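Local coordinates for protein BsaWI endonuclease (Geobacillus stearothermophilus, PDB 4ZSF) that acts as a restriction endonuclease of the PD-(D/E)XK superfamily and probably cleaves DNA with the help of metal ions, at residues 207-212 with 230-235; 177-182 with 218-223. All blocks are in the same frame, centred on the assembly; numbering follows the deposited sequence.

Overall arrangement
The helices at the N terminus and the first three strands of the mixed sheet precede both contacts. Helix 172-184 contributes 177-182, and the chain then runs through strand 188-193 and helix 202-209, which ends in 207-212, before 218-223 returns to helix 172-184 and closes the 35-residue loop of contact 2. Strand 222-226 follows, and 230-235 comes back to the end of helix 202-209, closing the 17-residue loop of contact 1. The segments alternate along the chain, so the two loops cross. They also meet in space through two probable hydrogen bonds: V208 O to G219 N joins helix 202-209 to the loop before strand 222-226, and R234 O to M223 N joins 230-235 to that strand.

Contact 1: residues 207-212 with 230-235; sequences MVNGGT and PTIDRI
The amide of N209 meets the turn 232-235 with both of its polar atoms. N209 OD1 accepts from R234 N at 2.9 Å, the donor lying above the carbonyl plane, while N209 ND2 donates a hydrogen bond to I232 O at 3.1 Å. This second oxygen also takes I235 N, which reaches it from the opposite face of the carbonyl plane, so two donors hold it. D233 CB lies 3.5 Å from N209 CG, and the amide is fixed in rotation by its two bonds. Next to these polar bonds V208 and I235 pack apolar surfaces, V208 CG1 to I235 CG1 at 3.6 Å. The turn is of type II', with D233 at its positive-phi corner. It sits in the link between strands 222-226 and 235-238, two parallel neighbours in the PD-(D/E)XK sheet, and it is met by the last residue of helix 202-209, beyond which G210 leaves helical geometry with positive phi. The other side is looser and wetter. Here a water donates to N209 O (2.7 Å) and D233 OD2 and accepts from R234 NE, standing in the plane of the guanidinium at its edge. D233 is partly exposed; its chi1 of -166° swings CG away from the backbone N and turns OD2 to that water, while OD1 forms a salt bridge with K268. The guanidinium of buried R234 is held through NH1 by W267 O and H221 O.

Contact 2: residues 177-182 with 218-223; sequences EPSMKA and NGWHGM
S179, on helix 172-184, meets G219 and W220 in the loop that leads into strand 222-226. The helix forms the crossover of a beta-alpha-beta unit, joining the parallel strands 155-165 and 188-193 of the PD-(D/E)XK sheet. One hydrogen bond spans the two segments: S179 OG donates to G219 O over a short 2.5 Å, lying in the carbonyl plane with a C=O...OG angle of 146°. The rotamer explains this reach, since OG stands anti to the backbone N (chi1 164°) and is thereby aimed at the loop. The same hydroxyl is also bonded to S189 OG on strand 188-193. Aromatic contact is the second kind. S179 CB sits over a face of the five-membered ring of W220, 3.7 Å from its centroid, in a CH-pi contact offset toward the rim. The indole nitrogen is not bonded to S179; NE1 pairs with Q163 OE1 on strand 155-165, while the ring also touches V208 of helix 202-209. A leucine in place of W220 would probably leave Q163 OE1 without its donor and S179 CB without a flat face, opening a gap between the two helices. Van der Waals packing completes the contact: M180 lies against the backbone of N218 and G219, with M180 CG 3.6 Å from G219 O. Its chain bends at chi3 and brings M180 CE to 3.7 Å from N218 O, a buried carbonyl oxygen with no hydrogen-bond partner in the model. Within the loop, N218 ND2 donates to W220 O at 2.9 Å, the N-H...O angle being almost straight at 178°.

Contact 1: residues 207-212 with 230-235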
loop_
_atom_site.group_PDB
_atom_site.type_symbol
_atom_site.label_atom_id
_atom_site.label_comp_id
_atom_site.label_asym_id
_atom_site.label_seq_id
_atom_site.Cartn_x
_atom_site.Cartn_y
_atom_site.Cartn_z
ATOM N N MET A 207 1.511 19.308 -12.643
ATOM C CA MET A 207 1.370 19.003 -11.216
ATOM C C MET A 207 2.368 19.767 -10.375
ATOM O O MET A 207 2.052 20.106 -9.219
ATOM C CB MET A 207 1.561 17.515 -10.914
ATOM C CG MET A 207 0.439 16.666 -11.401
ATOM S SD MET A 207 0.394 15.031 -10.633
ATOM C CE MET A 207 -0.520 15.411 -9.139
ATOM N N VAL A 208 3.569 20.010 -10.913
ATOM C CA VAL A 208 4.595 20.717 -10.135
ATOM C C VAL A 208 4.351 22.214 -10.290
ATOM O O VAL A 208 4.288 22.947 -9.301
ATOM C CB VAL A 208 6.047 20.360 -10.585
ATOM C CG1 VAL A 208 7.118 21.244 -9.907
ATOM C CG2 VAL A 208 6.290 18.836 -10.380
ATOM N N ASN A 209 4.238 22.667 -11.536
ATOM C CA ASN A 209 4.279 24.109 -11.814
ATOM C C ASN A 209 2.934 24.782 -11.779
ATOM O O ASN A 209 2.867 26.024 -11.692
ATOM C CB ASN A 209 4.914 24.388 -13.197
ATOM C CG ASN A 209 6.407 24.126 -13.209
ATOM O OD1 ASN A 209 7.100 24.283 -12.171
ATOM N ND2 ASN A 209 6.925 23.737 -14.384
ATOM N N GLY A 210 1.858 24.009 -11.917
ATOM C CA GLY A 210 0.535 24.607 -11.909
ATOM C C GLY A 210 0.243 25.288 -13.236
ATOM O O GLY A 210 0.922 25.033 -14.239
ATOM N N GLY A 211 -0.796 26.122 -13.246
ATOM C CA GLY A 211 -1.170 26.888 -14.436
ATOM C C GLY A 211 -2.024 26.169 -15.462
ATOM O O GLY A 211 -2.050 26.566 -16.646
ATOM N N THR A 212 -2.704 25.104 -15.059
ATOM C CA THR A 212 -3.663 24.494 -15.954
ATOM C C THR A 212 -5.007 24.283 -15.240
ATOM O O THR A 212 -5.125 24.514 -14.015
ATOM C CB THR A 212 -3.177 23.143 -16.510
ATOM O OG1 THR A 212 -3.181 22.159 -15.465
ATOM C CG2 THR A 212 -1.786 23.271 -17.120
ATOM N N PRO A 230 17.502 21.500 -18.618
ATOM C CA PRO A 230 17.388 22.852 -18.079
ATOM C C PRO A 230 16.128 23.088 -17.297
ATOM O O PRO A 230 15.092 22.445 -17.571
ATOM C CB PRO A 230 17.374 23.732 -19.307
ATOM C CG PRO A 230 18.047 22.877 -20.389
ATOM C CD PRO A 230 17.706 21.482 -20.087
ATOM N N THR A 231 16.203 24.041 -16.378
ATOM C CA THR A 231 15.082 24.434 -15.548
ATOM C C THR A 231 13.787 24.695 -16.320
ATOM O O THR A 231 13.793 25.418 -17.340
ATOM C CB THR A 231 15.450 25.674 -14.757
ATOM O OG1 THR A 231 16.506 25.302 -13.869
ATOM C CG2 THR A 231 14.209 26.213 -13.953
ATOM N N ILE A 232 12.680 24.102 -15.827
ATOM C CA ILE A 232 11.341 24.430 -16.347
ATOM C C ILE A 232 10.549 25.032 -15.205
ATOM O O ILE A 232 10.003 24.295 -14.397
ATOM C CB ILE A 232 10.586 23.167 -16.889
ATOM C CG1 ILE A 232 11.439 22.448 -17.915
ATOM C CG2 ILE A 232 9.227 23.595 -17.501
ATOM C CD1 ILE A 232 10.953 20.997 -18.189
ATOM N N ASP A 233 10.572 26.353 -15.090
ATOM C CA ASP A 233 9.884 27.065 -14.015
ATOM C C ASP A 233 10.380 26.617 -12.626
ATOM O O ASP A 233 11.430 27.099 -12.185
ATOM C CB ASP A 233 8.369 26.887 -14.153
ATOM C CG ASP A 233 7.574 27.860 -13.274
ATOM O OD1 ASP A 233 8.169 28.657 -12.493
ATOM O OD2 ASP A 233 6.338 27.795 -13.374
ATOM N N ARG A 234 9.666 25.719 -11.947
ATOM C CA ARG A 234 10.097 25.288 -10.593
ATOM C C ARG A 234 10.695 23.898 -10.608
ATOM O O ARG A 234 10.948 23.334 -9.542
ATOM C CB ARG A 234 8.903 25.303 -9.621
ATOM C CG ARG A 234 8.281 26.708 -9.455
ATOM C CD ARG A 234 6.907 26.551 -8.743
ATOM N NE ARG A 234 6.235 27.827 -8.446
ATOM C CZ ARG A 234 6.472 28.606 -7.385
ATOM N NH1 ARG A 234 7.397 28.269 -6.478
ATOM N NH2 ARG A 234 5.764 29.755 -7.263
ATOM N N ILE A 235 10.962 23.363 -11.806
ATOM C CA ILE A 235 11.593 22.044 -11.915
ATOM C C ILE A 235 13.061 22.253 -12.249
ATOM O O ILE A 235 13.400 22.670 -13.372
ATOM C CB ILE A 235 10.959 21.199 -12.967
ATOM C CG1 ILE A 235 9.441 20.987 -12.619
ATOM C CG2 ILE A 235 11.632 19.879 -13.013
ATOM C CD1 ILE A 235 8.649 20.393 -13.805
HETATM O O HOH W 1 4.774 27.765 -10.903
#

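Contact 2: residues 177-182 with 218-223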
loop_
_atom_site.group_PDB
_atom_site.type_symbol
_atom_site.label_atom_id
_atom_site.label_comp_id
_atom_site.label_asym_id
_atom_site.label_seq_id
_atom_site.Cartn_x
_atom_site.Cartn_y
_atom_site.Cartn_z
ATOM N N GLU A 177 -0.796 16.932 -2.357
ATOM C CA GLU A 177 -1.750 17.527 -1.394
ATOM C C GLU A 177 -0.994 17.883 -0.055
ATOM O O GLU A 177 -1.094 19.017 0.424
ATOM C CB GLU A 177 -2.986 16.613 -1.193
ATOM N N PRO A 178 -0.177 16.954 0.490
ATOM C CA PRO A 178 0.494 17.366 1.727
ATOM C C PRO A 178 1.544 18.430 1.486
ATOM O O PRO A 178 1.801 19.233 2.387
ATOM C CB PRO A 178 1.154 16.082 2.228
ATOM C CG PRO A 178 1.237 15.166 1.025
ATOM C CD PRO A 178 -0.018 15.499 0.242
ATOM N N SER A 179 2.139 18.464 0.299
ATOM C CA SER A 179 3.129 19.540 0.023
ATOM C C SER A 179 2.365 20.889 0.015
ATOM O O SER A 179 2.828 21.873 0.583
ATOM C CB SER A 179 3.829 19.314 -1.317
ATOM O OG SER A 179 4.473 20.525 -1.700
ATOM N N MET A 180 1.176 20.901 -0.561
ATOM C CA MET A 180 0.400 22.179 -0.623
ATOM C C MET A 180 -0.050 22.617 0.775
ATOM O O MET A 180 -0.099 23.827 1.087
ATOM C CB MET A 180 -0.794 22.036 -1.581
ATOM C CG MET A 180 -0.211 21.955 -3.043
ATOM S SD MET A 180 -1.430 21.737 -4.302
ATOM C CE MET A 180 -2.007 23.440 -4.521
ATOM N N LYS A 181 -0.355 21.632 1.627
ATOM C CA LYS A 181 -0.633 21.970 3.009
ATOM C C LYS A 181 0.583 22.576 3.744
ATOM O O LYS A 181 0.395 23.488 4.579
ATOM C CB LYS A 181 -1.154 20.721 3.759
ATOM C CG LYS A 181 -2.577 20.290 3.292
ATOM C CD LYS A 181 -3.489 21.479 3.343
ATOM C CE LYS A 181 -4.972 21.119 3.297
ATOM N NZ LYS A 181 -5.776 22.302 3.818
ATOM N N ALA A 182 1.809 22.094 3.445
ATOM C CA ALA A 182 3.024 22.650 4.038
ATOM C C ALA A 182 3.197 24.095 3.566
ATOM O O ALA A 182 3.565 24.972 4.360
ATOM C CB ALA A 182 4.250 21.789 3.664
ATOM N N ASN A 218 0.878 25.710 -8.332
ATOM C CA ASN A 218 2.049 24.847 -8.195
ATOM C C ASN A 218 1.914 23.911 -6.967
ATOM O O ASN A 218 1.275 24.278 -5.962
ATOM C CB ASN A 218 3.337 25.676 -8.095
ATOM C CG ASN A 218 3.249 26.795 -7.051
ATOM O OD1 ASN A 218 2.425 27.690 -7.191
ATOM N ND2 ASN A 218 4.082 26.728 -5.992
ATOM N N GLY A 219 2.490 22.708 -7.046
ATOM C CA GLY A 219 2.288 21.724 -5.983
ATOM C C GLY A 219 3.409 21.770 -4.958
ATOM O O GLY A 219 3.279 21.246 -3.817
ATOM N N TRP A 220 4.515 22.424 -5.352
ATOM C CA TRP A 220 5.749 22.572 -4.558
ATOM C C TRP A 220 6.339 23.950 -4.820
ATOM O O TRP A 220 6.034 24.537 -5.842
ATOM C CB TRP A 220 6.846 21.516 -4.907
ATOM C CG TRP A 220 6.457 20.080 -4.508
ATOM C CD1 TRP A 220 6.837 19.432 -3.361
ATOM C CD2 TRP A 220 5.639 19.177 -5.237
ATOM N NE1 TRP A 220 6.284 18.198 -3.336
ATOM C CE2 TRP A 220 5.558 17.996 -4.481
ATOM C CE3 TRP A 220 4.955 19.246 -6.470
ATOM C CZ2 TRP A 220 4.793 16.895 -4.885
ATOM C CZ3 TRP A 220 4.201 18.129 -6.887
ATOM C CH2 TRP A 220 4.141 16.969 -6.099
ATOM N N HIS A 221 7.223 24.409 -3.934
ATOM C CA HIS A 221 8.038 25.575 -4.222
ATOM C C HIS A 221 9.068 25.240 -5.278
ATOM O O HIS A 221 9.437 26.077 -6.111
ATOM C CB HIS A 221 8.741 26.089 -2.938
ATOM C CG HIS A 221 7.781 26.763 -2.012
ATOM N ND1 HIS A 221 7.565 26.347 -0.723
ATOM C CD2 HIS A 221 6.951 27.824 -2.209
ATOM C CE1 HIS A 221 6.671 27.129 -0.150
ATOM N NE2 HIS A 221 6.261 28.025 -1.038
ATOM N N GLY A 222 9.550 24.015 -5.210
ATOM C CA GLY A 222 10.623 23.618 -6.111
ATOM C C GLY A 222 10.711 22.086 -6.128
ATOM O O GLY A 222 10.459 21.417 -5.124
ATOM N N MET A 223 11.079 21.572 -7.291
ATOM C CA MET A 223 11.269 20.151 -7.512
ATOM C C MET A 223 12.709 20.037 -8.029
ATOM O O MET A 223 13.071 20.767 -8.972
ATOM C CB MET A 223 10.233 19.640 -8.524
ATOM C CG MET A 223 10.546 18.283 -9.091
ATOM S SD MET A 223 10.217 16.992 -7.865
ATOM C CE MET A 223 8.420 17.029 -7.781
#